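Local structure of myosin-2 (Saccharomyces cerevisiae, 6IXO) at residues I60-M65 with S76-V81; E224-V229 with H274-G279; N176-S181 with L258-N263. The protein carries organelles and other cargo along polarized actin cables, its globular tail domain, the part described here, binding cargo receptors while its motor domain pulls on actin. All blocks are in the same frame, centred on the assembly; numbering follows the deposited sequence.

Contact 1 (I60-M65 with S76-V81); sequences IVLSEM and SFLAQV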
ATOM      1  N   ILE A  60      -7.124  -4.905  25.233  1.00 40.25           N
ATOM      2  CA  ILE A  60      -7.430  -5.419  26.573  1.00 40.41           C
ATOM      3  C   ILE A  60      -6.957  -4.429  27.636  1.00 41.41           C
ATOM      4  O   ILE A  60      -7.705  -4.071  28.558  1.00 45.66           O
ATOM      5  CB  ILE A  60      -6.789  -6.780  26.798  1.00 40.24           C
ATOM      6  CG1 ILE A  60      -7.507  -7.802  25.918  1.00 45.33           C
ATOM      7  CG2 ILE A  60      -6.866  -7.173  28.279  1.00 45.01           C
ATOM      8  CD1 ILE A  60      -6.712  -9.041  25.621  1.00 50.26           C
ATOM      9  N   VAL A  61      -5.713  -3.991  27.499  1.00 35.65           N
ATOM     10  CA  VAL A  61      -5.118  -3.036  28.423  1.00 40.97           C
ATOM     11  C   VAL A  61      -5.935  -1.764  28.473  1.00 40.98           C
ATOM     12  O   VAL A  61      -6.279  -1.292  29.553  1.00 43.95           O
ATOM     13  CB  VAL A  61      -3.674  -2.670  28.031  1.00 40.50           C
ATOM     14  CG1 VAL A  61      -3.200  -1.459  28.837  1.00 40.10           C
ATOM     15  CG2 VAL A  61      -2.762  -3.860  28.219  1.00 37.62           C
ATOM     16  N   LEU A  62      -6.242  -1.219  27.302  1.00 37.91           N
ATOM     17  CA  LEU A  62      -6.973   0.044  27.190  1.00 38.32           C
ATOM     18  C   LEU A  62      -8.311  -0.005  27.876  1.00 41.18           C
ATOM     19  O   LEU A  62      -8.683   0.867  28.682  1.00 41.35           O
ATOM     20  CB  LEU A  62      -7.189   0.398  25.707  1.00 36.82           C
ATOM     21  CG  LEU A  62      -8.004   1.679  25.456  1.00 42.63           C
ATOM     22  CD1 LEU A  62      -7.373   2.853  26.157  1.00 41.78           C
ATOM     23  CD2 LEU A  62      -8.126   2.002  23.942  1.00 41.24           C
ATOM     24  N   SER A  63      -9.059  -1.038  27.544  1.00 40.20           N
ATOM     25  CA  SER A  63     -10.379  -1.156  28.108  1.00 46.61           C
ATOM     26  C   SER A  63     -10.327  -1.376  29.615  1.00 49.76           C
ATOM     27  O   SER A  63     -11.224  -0.907  30.332  1.00 46.31           O
ATOM     28  CB  SER A  63     -11.156  -2.267  27.411  1.00 56.73           C
ATOM     29  OG  SER A  63     -10.495  -3.499  27.503  1.00 63.00           O
ATOM     30  N   GLU A  64      -9.294  -2.057  30.120  1.00 45.76           N
ATOM     31  CA  GLU A  64      -9.222  -2.256  31.573  1.00 46.57           C
ATOM     32  C   GLU A  64      -8.948  -0.917  32.239  1.00 46.46           C
ATOM     33  O   GLU A  64      -9.515  -0.611  33.296  1.00 51.39           O
ATOM     34  CB  GLU A  64      -8.148  -3.270  31.975  1.00 49.38           C
ATOM     35  CG  GLU A  64      -8.538  -4.684  31.725  1.00 51.33           C
ATOM     36  CD  GLU A  64      -9.808  -5.057  32.456  1.00 54.84           C
ATOM     37  OE1 GLU A  64      -9.875  -4.845  33.681  1.00 59.05           O
ATOM     38  OE2 GLU A  64     -10.742  -5.553  31.800  1.00 53.58           O
ATOM     39  N   MET A  65      -8.086  -0.110  31.610  1.00 44.06           N
ATOM     40  CA  MET A  65      -7.835   1.229  32.133  1.00 48.90           C
ATOM     41  C   MET A  65      -9.132   2.042  32.208  1.00 55.06           C
ATOM     42  O   MET A  65      -9.420   2.688  33.229  1.00 52.74           O
ATOM     43  CB  MET A  65      -6.809   1.950  31.276  1.00 49.14           C
ATOM     44  CG  MET A  65      -5.395   1.490  31.521  1.00 47.41           C
ATOM     45  SD  MET A  65      -4.309   2.349  30.365  1.00 46.07           S
ATOM     46  CE  MET A  65      -2.713   1.754  30.912  1.00 42.86           C
ATOM     47  N   SER A  76      -1.938   8.872  28.506  1.00 61.52           N
ATOM     48  CA  SER A  76      -0.488   8.672  28.485  1.00 58.23           C
ATOM     49  C   SER A  76      -0.082   7.461  27.641  1.00 54.28           C
ATOM     50  O   SER A  76       0.751   7.550  26.721  1.00 54.79           O
ATOM     51  CB  SER A  76       0.024   8.507  29.921  1.00 62.54           C
ATOM     52  OG  SER A  76       1.260   7.821  29.974  1.00 64.88           O
ATOM     53  N   PHE A  77      -0.694   6.330  27.966  1.00 49.07           N
ATOM     54  CA  PHE A  77      -0.501   5.081  27.242  1.00 45.72           C
ATOM     55  C   PHE A  77      -0.767   5.235  25.725  1.00 42.19           C
ATOM     56  O   PHE A  77       0.041   4.816  24.889  1.00 39.83           O
ATOM     57  CB  PHE A  77      -1.415   4.044  27.881  1.00 39.04           C
ATOM     58  CG  PHE A  77      -1.531   2.738  27.137  1.00 40.54           C
ATOM     59  CD1 PHE A  77      -0.552   1.756  27.260  1.00 42.50           C
ATOM     60  CD2 PHE A  77      -2.676   2.455  26.403  1.00 39.07           C
ATOM     61  CE1 PHE A  77      -0.695   0.538  26.637  1.00 41.60           C
ATOM     62  CE2 PHE A  77      -2.837   1.237  25.787  1.00 40.65           C
ATOM     63  CZ  PHE A  77      -1.839   0.274  25.903  1.00 39.74           C
ATOM     64  N   LEU A  78      -1.884   5.866  25.381  1.00 42.75           N
ATOM     65  CA  LEU A  78      -2.287   6.009  23.980  1.00 43.46           C
ATOM     66  C   LEU A  78      -1.346   6.909  23.192  1.00 40.81           C
ATOM     67  O   LEU A  78      -1.020   6.610  22.047  1.00 37.86           O
ATOM     68  CB  LEU A  78      -3.700   6.572  23.888  1.00 44.53           C
ATOM     69  CG  LEU A  78      -4.781   5.611  24.322  1.00 48.61           C
ATOM     70  CD1 LEU A  78      -6.101   6.373  24.565  1.00 56.25           C
ATOM     71  CD2 LEU A  78      -4.939   4.507  23.343  1.00 34.24           C
ATOM     72  N   ALA A  79      -0.937   8.027  23.787  1.00 43.46           N
ATOM     73  CA  ALA A  79      -0.002   8.915  23.115  1.00 42.72           C
ATOM     74  C   ALA A  79       1.289   8.178  22.775  1.00 42.85           C
ATOM     75  O   ALA A  79       1.838   8.356  21.692  1.00 42.27           O
ATOM     76  CB  ALA A  79       0.292  10.118  23.967  1.00 46.63           C
ATOM     77  N   GLN A  80       1.770   7.352  23.699  1.00 43.81           N
ATOM     78  CA  GLN A  80       2.940   6.518  23.439  1.00 42.89           C
ATOM     79  C   GLN A  80       2.704   5.498  22.331  1.00 40.81           C
ATOM     80  O   GLN A  80       3.581   5.284  21.465  1.00 39.68           O
ATOM     81  CB  GLN A  80       3.355   5.775  24.700  1.00 48.44           C
ATOM     82  CG  GLN A  80       3.984   6.662  25.739  1.00 61.81           C
ATOM     83  CD  GLN A  80       5.483   6.563  25.715  1.00 75.22           C
ATOM     84  OE1 GLN A  80       6.105   6.555  24.648  1.00 72.80           O
ATOM     85  NE2 GLN A  80       6.080   6.458  26.897  1.00 88.55           N
ATOM     86  N   VAL A  81       1.538   4.853  22.369  1.00 36.44           N
ATOM     87  CA  VAL A  81       1.195   3.860  21.355  1.00 33.98           C
ATOM     88  C   VAL A  81       1.139   4.528  19.968  1.00 35.68           C
ATOM     89  O   VAL A  81       1.725   4.027  19.004  1.00 29.96           O
ATOM     90  CB  VAL A  81      -0.154   3.158  21.670  1.00 36.68           C
ATOM     91  CG1 VAL A  81      -0.707   2.475  20.421  1.00 30.58           C
ATOM     92  CG2 VAL A  81       0.057   2.139  22.763  1.00 38.76           C
TER

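Contact 2 (E224-V229 with H274-G279); sequences EVFHAV and HGLTDG. With SO4 (sulfate ion), chain B.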
ATOM      1  N   GLU A 224     -10.685  -4.263  -1.051  1.00 38.10           N
ATOM      2  CA  GLU A 224     -10.649  -2.869  -1.534  1.00 40.16           C
ATOM      3  C   GLU A 224      -9.291  -2.222  -1.316  1.00 35.30           C
ATOM      4  O   GLU A 224      -8.856  -1.372  -2.085  1.00 34.91           O
ATOM      5  CB  GLU A 224     -11.702  -2.023  -0.810  1.00 45.68           C
ATOM      6  CG  GLU A 224     -13.111  -2.384  -1.167  1.00 51.58           C
ATOM      7  CD  GLU A 224     -13.722  -3.469  -0.267  1.00 61.81           C
ATOM      8  OE1 GLU A 224     -13.007  -4.127   0.534  1.00 56.90           O
ATOM      9  OE2 GLU A 224     -14.945  -3.655  -0.375  1.00 68.44           O
ATOM     10  N   VAL A 225      -8.631  -2.607  -0.242  1.00 31.07           N
ATOM     11  CA  VAL A 225      -7.366  -1.994   0.087  1.00 30.25           C
ATOM     12  C   VAL A 225      -6.281  -2.508  -0.863  1.00 29.84           C
ATOM     13  O   VAL A 225      -5.411  -1.755  -1.349  1.00 30.29           O
ATOM     14  CB  VAL A 225      -6.985  -2.304   1.539  1.00 31.56           C
ATOM     15  CG1 VAL A 225      -5.550  -1.882   1.803  1.00 28.65           C
ATOM     16  CG2 VAL A 225      -7.976  -1.604   2.533  1.00 29.48           C
ATOM     17  N   PHE A 226      -6.327  -3.804  -1.117  1.00 29.93           N
ATOM     18  CA  PHE A 226      -5.439  -4.399  -2.115  1.00 29.05           C
ATOM     19  C   PHE A 226      -5.602  -3.696  -3.475  1.00 30.08           C
ATOM     20  O   PHE A 226      -4.610  -3.323  -4.153  1.00 28.89           O
ATOM     21  CB  PHE A 226      -5.730  -5.901  -2.239  1.00 31.35           C
ATOM     22  CG  PHE A 226      -5.003  -6.541  -3.444  1.00 30.63           C
ATOM     23  CD1 PHE A 226      -3.648  -6.754  -3.389  1.00 28.71           C
ATOM     24  CD2 PHE A 226      -5.701  -6.920  -4.549  1.00 32.63           C
ATOM     25  CE1 PHE A 226      -2.932  -7.343  -4.489  1.00 31.20           C
ATOM     26  CE2 PHE A 226      -5.029  -7.517  -5.670  1.00 37.45           C
ATOM     27  CZ  PHE A 226      -3.637  -7.724  -5.629  1.00 35.37           C
ATOM     28  N   HIS A 227      -6.859  -3.525  -3.896  1.00 30.92           N
ATOM     29  CA  HIS A 227      -7.137  -2.849  -5.164  0.58 32.63           C
ATOM     30  C   HIS A 227      -6.514  -1.457  -5.195  1.00 31.64           C
ATOM     31  O   HIS A 227      -5.912  -1.057  -6.185  1.00 26.20           O
ATOM     32  CB  HIS A 227      -8.650  -2.739  -5.435  0.58 29.92           C
ATOM     33  CG  HIS A 227      -8.963  -2.167  -6.783  0.58 38.24           C
ATOM     34  ND1 HIS A 227      -9.170  -0.817  -6.992  0.58 42.61           N
ATOM     35  CD2 HIS A 227      -9.041  -2.750  -8.003  0.58 37.62           C
ATOM     36  CE1 HIS A 227      -9.376  -0.599  -8.281  0.58 39.18           C
ATOM     37  NE2 HIS A 227      -9.302  -1.756  -8.915  0.58 37.11           N
ATOM     38  N   ALA A 228      -6.663  -0.706  -4.114  1.00 29.47           N
ATOM     39  CA  ALA A 228      -6.162   0.690  -4.103  1.00 25.73           C
ATOM     40  C   ALA A 228      -4.653   0.710  -4.187  1.00 27.13           C
ATOM     41  O   ALA A 228      -4.064   1.476  -4.949  1.00 26.93           O
ATOM     42  CB  ALA A 228      -6.657   1.433  -2.775  1.00 27.72           C
ATOM     43  N   VAL A 229      -4.018  -0.122  -3.376  1.00 24.00           N
ATOM     44  CA  VAL A 229      -2.566  -0.119  -3.318  1.00 27.97           C
ATOM     45  C   VAL A 229      -1.980  -0.491  -4.680  1.00 27.45           C
ATOM     46  O   VAL A 229      -1.098   0.176  -5.219  1.00 25.88           O
ATOM     47  CB  VAL A 229      -2.062  -1.115  -2.273  1.00 27.83           C
ATOM     48  CG1 VAL A 229      -0.533  -1.346  -2.451  1.00 30.72           C
ATOM     49  CG2 VAL A 229      -2.427  -0.599  -0.854  1.00 30.63           C
ATOM     50  N   HIS A 274      -4.986 -12.078 -10.419  1.00 40.59           N
ATOM     51  CA  HIS A 274      -4.878 -11.664  -9.016  1.00 44.88           C
ATOM     52  C   HIS A 274      -5.913 -10.644  -8.636  1.00 49.97           C
ATOM     53  O   HIS A 274      -5.674  -9.793  -7.790  1.00 50.24           O
ATOM     54  CB  HIS A 274      -3.465 -11.141  -8.735  1.00 36.46           C
ATOM     55  CG  HIS A 274      -2.467 -12.242  -8.686  1.00 42.87           C
ATOM     56  ND1 HIS A 274      -1.912 -12.790  -9.823  1.00 38.92           N
ATOM     57  CD2 HIS A 274      -2.049 -13.006  -7.651  1.00 45.58           C
ATOM     58  CE1 HIS A 274      -1.144 -13.815  -9.482  1.00 42.55           C
ATOM     59  NE2 HIS A 274      -1.204 -13.961  -8.167  1.00 45.06           N
ATOM     60  N   GLY A 275      -7.072 -10.731  -9.270  1.00 49.79           N
ATOM     61  CA  GLY A 275      -8.218  -9.980  -8.791  1.00 59.03           C
ATOM     62  C   GLY A 275      -8.448  -8.619  -9.414  1.00 61.84           C
ATOM     63  O   GLY A 275      -9.448  -7.969  -9.137  1.00 67.64           O
ATOM     64  N   LEU A 276      -7.541  -8.163 -10.258  1.00 48.59           N
ATOM     65  CA  LEU A 276      -7.756  -6.862 -10.852  1.00 52.56           C
ATOM     66  C   LEU A 276      -8.407  -6.999 -12.213  1.00 60.88           C
ATOM     67  O   LEU A 276      -8.108  -7.918 -12.957  1.00 62.39           O
ATOM     68  CB  LEU A 276      -6.442  -6.108 -10.983  1.00 48.28           C
ATOM     69  CG  LEU A 276      -5.590  -5.883  -9.740  1.00 53.84           C
ATOM     70  CD1 LEU A 276      -4.588  -4.867 -10.130  1.00 58.59           C
ATOM     71  CD2 LEU A 276      -6.417  -5.375  -8.583  1.00 56.38           C
ATOM     72  N   THR A 277      -9.282  -6.070 -12.553  1.00 64.20           N
ATOM     73  CA  THR A 277      -9.859  -6.061 -13.887  1.00 67.25           C
ATOM     74  C   THR A 277      -9.449  -4.780 -14.602  1.00 67.72           C
ATOM     75  O   THR A 277      -9.732  -4.595 -15.784  1.00 83.02           O
ATOM     76  CB  THR A 277     -11.390  -6.179 -13.838  1.00 70.72           C
ATOM     77  OG1 THR A 277     -11.893  -5.325 -12.804  1.00 71.89           O
ATOM     78  CG2 THR A 277     -11.802  -7.619 -13.541  1.00 68.93           C
ATOM     79  N   ASP A 278      -8.757  -3.907 -13.880  1.00 56.03           N
ATOM     80  CA  ASP A 278      -8.367  -2.605 -14.423  1.00 61.55           C
ATOM     81  C   ASP A 278      -6.853  -2.450 -14.585  1.00 53.35           C
ATOM     82  O   ASP A 278      -6.347  -1.343 -14.846  1.00 58.11           O
ATOM     83  CB  ASP A 278      -8.911  -1.492 -13.527  1.00 75.73           C
ATOM     84  CG  ASP A 278      -8.931  -1.886 -12.063  1.00 85.76           C
ATOM     85  OD1 ASP A 278      -9.897  -1.510 -11.367  1.00 95.53           O
ATOM     86  OD2 ASP A 278      -7.990  -2.573 -11.609  1.00 81.06           O
ATOM     87  N   GLY A 279      -6.126  -3.551 -14.427  1.00 44.96           N
ATOM     88  CA  GLY A 279      -4.680  -3.524 -14.628  1.00 44.86           C
ATOM     89  C   GLY A 279      -4.311  -3.037 -16.021  1.00 45.42           C
ATOM     90  O   GLY A 279      -3.384  -2.249 -16.197  1.00 47.74           O
TER
HETATM   91  S   SO4 B1601       0.563 -16.953  -7.347  1.00141.08           S
HETATM   92  O1  SO4 B1601       0.862 -16.660  -8.745  1.00143.34           O
HETATM   93  O2  SO4 B1601       1.808 -17.108  -6.596  1.00141.66           O
HETATM   94  O3  SO4 B1601      -0.222 -18.180  -7.268  1.00144.01           O
HETATM   95  O4  SO4 B1601      -0.204 -15.855  -6.774  1.00138.92           O

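Contact 3 (N176-S181 with L258-N263); sequences NAVVIS and LQLNYN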
ATOM      1  N   ASN A 176      14.489  -0.418 -14.487  1.00 31.49           N
ATOM      2  CA  ASN A 176      15.420  -1.344 -15.119  1.00 36.33           C
ATOM      3  C   ASN A 176      14.661  -2.592 -15.638  1.00 27.57           C
ATOM      4  O   ASN A 176      14.901  -3.071 -16.729  1.00 31.16           O
ATOM      5  CB  ASN A 176      16.520  -1.770 -14.149  1.00 47.37           C
ATOM      6  CG  ASN A 176      17.657  -2.510 -14.859  1.00 67.38           C
ATOM      7  OD1 ASN A 176      17.780  -3.736 -14.783  1.00 78.00           O
ATOM      8  ND2 ASN A 176      18.471  -1.759 -15.574  1.00 74.87           N
ATOM      9  N   ALA A 177      13.745  -3.105 -14.821  1.00 30.15           N
ATOM     10  CA  ALA A 177      13.029  -4.335 -15.187  1.00 30.29           C
ATOM     11  C   ALA A 177      12.161  -4.159 -16.441  1.00 27.93           C
ATOM     12  O   ALA A 177      12.167  -5.004 -17.340  1.00 31.73           O
ATOM     13  CB  ALA A 177      12.162  -4.782 -14.004  1.00 27.36           C
ATOM     14  N   VAL A 178      11.389  -3.079 -16.493  1.00 26.97           N
ATOM     15  CA  VAL A 178      10.454  -2.872 -17.604  1.00 29.37           C
ATOM     16  C   VAL A 178      11.157  -2.336 -18.854  1.00 30.82           C
ATOM     17  O   VAL A 178      10.963  -2.847 -19.944  1.00 33.30           O
ATOM     18  CB  VAL A 178       9.323  -1.915 -17.184  1.00 27.26           C
ATOM     19  CG1 VAL A 178       8.433  -1.525 -18.353  1.00 29.42           C
ATOM     20  CG2 VAL A 178       8.466  -2.560 -16.034  1.00 24.80           C
ATOM     21  N   VAL A 179      11.981  -1.299 -18.666  1.00 27.42           N
ATOM     22  CA  VAL A 179      12.521  -0.527 -19.795  1.00 28.20           C
ATOM     23  C   VAL A 179      13.824  -1.096 -20.329  1.00 29.82           C
ATOM     24  O   VAL A 179      14.053  -1.143 -21.529  1.00 34.64           O
ATOM     25  CB  VAL A 179      12.710   0.958 -19.369  1.00 34.19           C
ATOM     26  CG1 VAL A 179      13.310   1.781 -20.499  1.00 30.83           C
ATOM     27  CG2 VAL A 179      11.348   1.558 -18.983  1.00 29.40           C
ATOM     28  N   ILE A 180      14.692  -1.523 -19.435  1.00 34.26           N
ATOM     29  CA  ILE A 180      16.059  -1.864 -19.816  1.00 30.58           C
ATOM     30  C   ILE A 180      16.304  -3.377 -19.939  1.00 36.63           C
ATOM     31  O   ILE A 180      16.922  -3.809 -20.900  1.00 36.91           O
ATOM     32  CB  ILE A 180      17.091  -1.287 -18.779  1.00 35.39           C
ATOM     33  CG1 ILE A 180      16.964   0.234 -18.676  1.00 35.71           C
ATOM     34  CG2 ILE A 180      18.536  -1.699 -19.158  1.00 44.97           C
ATOM     35  CD1 ILE A 180      17.381   0.971 -19.975  1.00 47.97           C
ATOM     36  N   SER A 181      15.871  -4.172 -18.948  1.00 37.64           N
ATOM     37  CA  SER A 181      16.187  -5.620 -18.940  1.00 37.13           C
ATOM     38  C   SER A 181      15.583  -6.316 -20.158  1.00 46.88           C
ATOM     39  O   SER A 181      14.464  -6.019 -20.579  1.00 38.69           O
ATOM     40  CB  SER A 181      15.688  -6.337 -17.675  1.00 38.45           C
ATOM     41  OG  SER A 181      14.301  -6.632 -17.772  1.00 43.63           O
ATOM     42  N   LEU A 258       9.088  -5.211 -29.106  1.00 27.68           N
ATOM     43  CA  LEU A 258       8.685  -6.599 -28.835  1.00 29.25           C
ATOM     44  C   LEU A 258       9.044  -6.942 -27.367  1.00 29.61           C
ATOM     45  O   LEU A 258       8.244  -7.521 -26.611  1.00 28.95           O
ATOM     46  CB  LEU A 258       9.401  -7.552 -29.803  1.00 29.94           C
ATOM     47  CG  LEU A 258       8.913  -8.992 -29.624  1.00 33.73           C
ATOM     48  CD1 LEU A 258       7.450  -9.081 -30.036  1.00 37.91           C
ATOM     49  CD2 LEU A 258       9.775  -9.990 -30.413  1.00 29.09           C
ATOM     50  N   GLN A 259      10.246  -6.552 -26.946  1.00 28.34           N
ATOM     51  CA  GLN A 259      10.669  -6.849 -25.569  1.00 34.90           C
ATOM     52  C   GLN A 259       9.853  -6.119 -24.545  1.00 31.03           C
ATOM     53  O   GLN A 259       9.504  -6.699 -23.493  1.00 30.28           O
ATOM     54  CB  GLN A 259      12.148  -6.538 -25.346  1.00 35.59           C
ATOM     55  CG  GLN A 259      12.984  -7.531 -26.125  1.00 41.06           C
ATOM     56  CD  GLN A 259      14.450  -7.290 -25.994  1.00 54.99           C
ATOM     57  OE1 GLN A 259      15.094  -7.889 -25.138  1.00 64.38           O
ATOM     58  NE2 GLN A 259      15.000  -6.409 -26.839  1.00 56.48           N
ATOM     59  N   LEU A 260       9.556  -4.856 -24.812  1.00 27.15           N
ATOM     60  CA  LEU A 260       8.668  -4.102 -23.934  1.00 26.30           C
ATOM     61  C   LEU A 260       7.288  -4.784 -23.842  1.00 28.52           C
ATOM     62  O   LEU A 260       6.683  -4.874 -22.746  1.00 28.16           O
ATOM     63  CB  LEU A 260       8.527  -2.650 -24.403  1.00 28.54           C
ATOM     64  CG  LEU A 260       7.608  -1.712 -23.600  1.00 30.82           C
ATOM     65  CD1 LEU A 260       8.176  -1.510 -22.134  1.00 24.65           C
ATOM     66  CD2 LEU A 260       7.491  -0.316 -24.285  1.00 25.96           C
ATOM     67  N   ASN A 261       6.773  -5.230 -24.983  1.00 27.60           N
ATOM     68  CA  ASN A 261       5.501  -5.958 -25.027  1.00 27.55           C
ATOM     69  C   ASN A 261       5.574  -7.137 -24.063  1.00 30.99           C
ATOM     70  O   ASN A 261       4.681  -7.306 -23.228  1.00 29.37           O
ATOM     71  CB  ASN A 261       5.185  -6.423 -26.471  1.00 29.49           C
ATOM     72  CG  ASN A 261       4.040  -7.443 -26.528  1.00 40.76           C
ATOM     73  OD1 ASN A 261       3.125  -7.395 -25.747  1.00 36.34           O
ATOM     74  ND2 ASN A 261       4.125  -8.380 -27.445  1.00 45.33           N
ATOM     75  N   TYR A 262       6.644  -7.929 -24.143  1.00 28.12           N
ATOM     76  CA  TYR A 262       6.722  -9.142 -23.308  1.00 29.24           C
ATOM     77  C   TYR A 262       6.821  -8.747 -21.826  1.00 33.95           C
ATOM     78  O   TYR A 262       6.196  -9.379 -20.967  1.00 34.88           O
ATOM     79  CB  TYR A 262       7.922 -10.011 -23.688  1.00 31.58           C
ATOM     80  CG  TYR A 262       7.810 -10.690 -25.038  1.00 30.56           C
ATOM     81  CD1 TYR A 262       6.613 -10.697 -25.737  1.00 27.68           C
ATOM     82  CD2 TYR A 262       8.920 -11.317 -25.615  1.00 36.34           C
ATOM     83  CE1 TYR A 262       6.520 -11.346 -26.995  1.00 30.61           C
ATOM     84  CE2 TYR A 262       8.849 -11.935 -26.855  1.00 37.64           C
ATOM     85  CZ  TYR A 262       7.648 -11.959 -27.551  1.00 30.73           C
ATOM     86  OH  TYR A 262       7.574 -12.623 -28.779  1.00 33.28           O
ATOM     87  N   ASN A 263       7.602  -7.715 -21.523  1.00 28.86           N
ATOM     88  CA  ASN A 263       7.681  -7.267 -20.113  1.00 28.51           C
ATOM     89  C   ASN A 263       6.340  -6.817 -19.544  1.00 30.52           C
ATOM     90  O   ASN A 263       5.880  -7.266 -18.451  1.00 29.78           O
ATOM     91  CB  ASN A 263       8.700  -6.129 -20.013  1.00 32.48           C
ATOM     92  CG  ASN A 263      10.121  -6.607 -20.184  1.00 31.95           C
ATOM     93  OD1 ASN A 263      10.379  -7.823 -20.168  1.00 36.40           O
ATOM     94  ND2 ASN A 263      11.085  -5.644 -20.330  1.00 28.73           N
TER

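Contact 1 (I60-M65 with S76-V81)
F77, whose ring reaches across to V61 and M65, accepts within its own helix through its carbonyl: F77 O takes the backbone proton of V81 N at 2.9 Å. Helices 53-67 and 71-90 follow one another through a short turn and form an antiparallel helical hairpin of the globular tail. Their short segments run at 156° to each other and come no nearer than 11.3 Å between axes. At that spacing the backbones do not meet, and no hydrogen bond joins the two segments; large apolar side chains bridge the interval instead.

F77 reaches across it. With CG opposite the backbone N (chi1 171°), its ring extends toward helix 53-67 and presents one face to V61. The methyl V61 CG1 sits over that face as a CH-pi contact, 4.0 Å from the ring centroid and 26° off the normal, displaced toward F77 CZ. The opposite face meets V81 CG2 from one turn further along its own helix, so methyls flank the ring on both sides. M65 comes in obliquely on an extended chain and makes a Met-aromatic contact, with its SD 4.7 Å from the F77 centroid. Its terminal methyl goes on to the methylene that carries the ring, M65 CE lying 4.0 Å from F77 CB. L23 and L17 of the two N-terminal helices touch M65, while N24 and I27 touch F77. Cutting F77 back to an alanine is likely to open a gap between the helices, stripping V61 CG1 of the ring face it rests on and letting the end of M65 turn.

Beside the ring, L62 and L78 cross at about a right angle, branch against branch, with L62 CD1 lying 4.1 Å from L78 CD1.

Contact 2 (E224-V229 with H274-G279)
L276 points its CD2 methyl at two rings of helix 223-247, meeting both obliquely: CD2 lies 3.9 Å from F226 CE2 and 3.8 Å from H227 CD2 in the H227 conformer described here. The same F226 ring turns its edge to the loop backbone, where F226 CE2 comes within 3.2 Å of H274 O. Y213 of helix 202-218 adds an edge-to-face contact to F226.

The segment 274-279 is the loop that leaves helix 254-273 and packs against helix 223-247 within the helical bundle of the tail domain. G275 has a positive phi (94°), at which a CB would press on the H274 carbonyl.

At the partly exposed margin, a hydrogen bond from H227 NE2 to D278 OD1 is doubtful in detail, being very short at 2.5 Å and drawn from one of two H227 conformers; in this one the oxygen lies in the imidazole plane and is met on its syn side. At the start of the loop H274 stacks on W270 and donates ND1 to W270 O; its other nitrogen, NE2, donates almost straight to sulfate O4 at 2.6 Å (170°). With both nitrogens donating, the ring is probably the charged imidazolium.

Contact 3 (N176-S181 with L258-N263)
The C-terminal end of the long helix 134-180 packs here against helix 254-273, in an antiparallel helix pair of the Dilute-family tail domain. The two short axes approach to 8.9 Å at an angle of 150°, and the joint combines a buried amide with a small apolar patch. Helix 134-180 closes with a pi turn, one residue longer than an alpha turn: N176 O is gripped by two backbone donors, I180 N at 3.1 Å and S181 N at 2.7 Å. S181 then leaves the helical conformation, and its hydroxyl folds back, OG donating to A177 O at 2.7 Å.

Across the interface N263 points its side chain at these last carbonyls. Its CG stands opposite its own carbonyl carbon (chi1 -72°), which carries the amide out toward helix 134-180. One N-H of N263 ND2 goes to V178 O at 2.8 Å and 157°. The oxygen lies near the amide plane, but the donor arrives well above the V178 carbonyl plane, off the lone-pair directions. The other N-H makes a weak, long bond, N263 ND2 to S181 O at 3.4 Å, so both protons of the amide are used on the one helix end and its rotation is probably fixed. Q259, one turn earlier, ties down the following loop, its OE1 accepting from L184 N and its carbonyl O from S183 OG; N263 OD1 lies within weak reach of that same hydroxyl.

The apolar patch sits beside the amide, with M202 of helix 202-218 touching both V178 and N263. L260 crosses V178 obliquely, and its CD1 methyl rests 3.8 Å from V178 CG1.

How the contacts relate
The three contacts string out along an elongated, largely helical domain. Contact 1 joins neighbours near the chain's start and closes before the others begin, whereas contacts 2 and 3 interleave in sequence: helix 254-273 pairs with helix 134-180 in contact 3, and the loop leaving that same helix returns to helix 223-247 in contact 2. Their centres are about 23 Å apart, with nearest atoms about 11 Å apart. Helix 202-218 touches residues of both. Contact 1 lies about 35 Å from contact 2 and about 51 Å from contact 3, centre to centre, contacts 1 and 3 being on opposite sides of the chain's centre. The sulfate, probably from the crystallisation liquor, is bound at H274 of contact 2 and marks no known site.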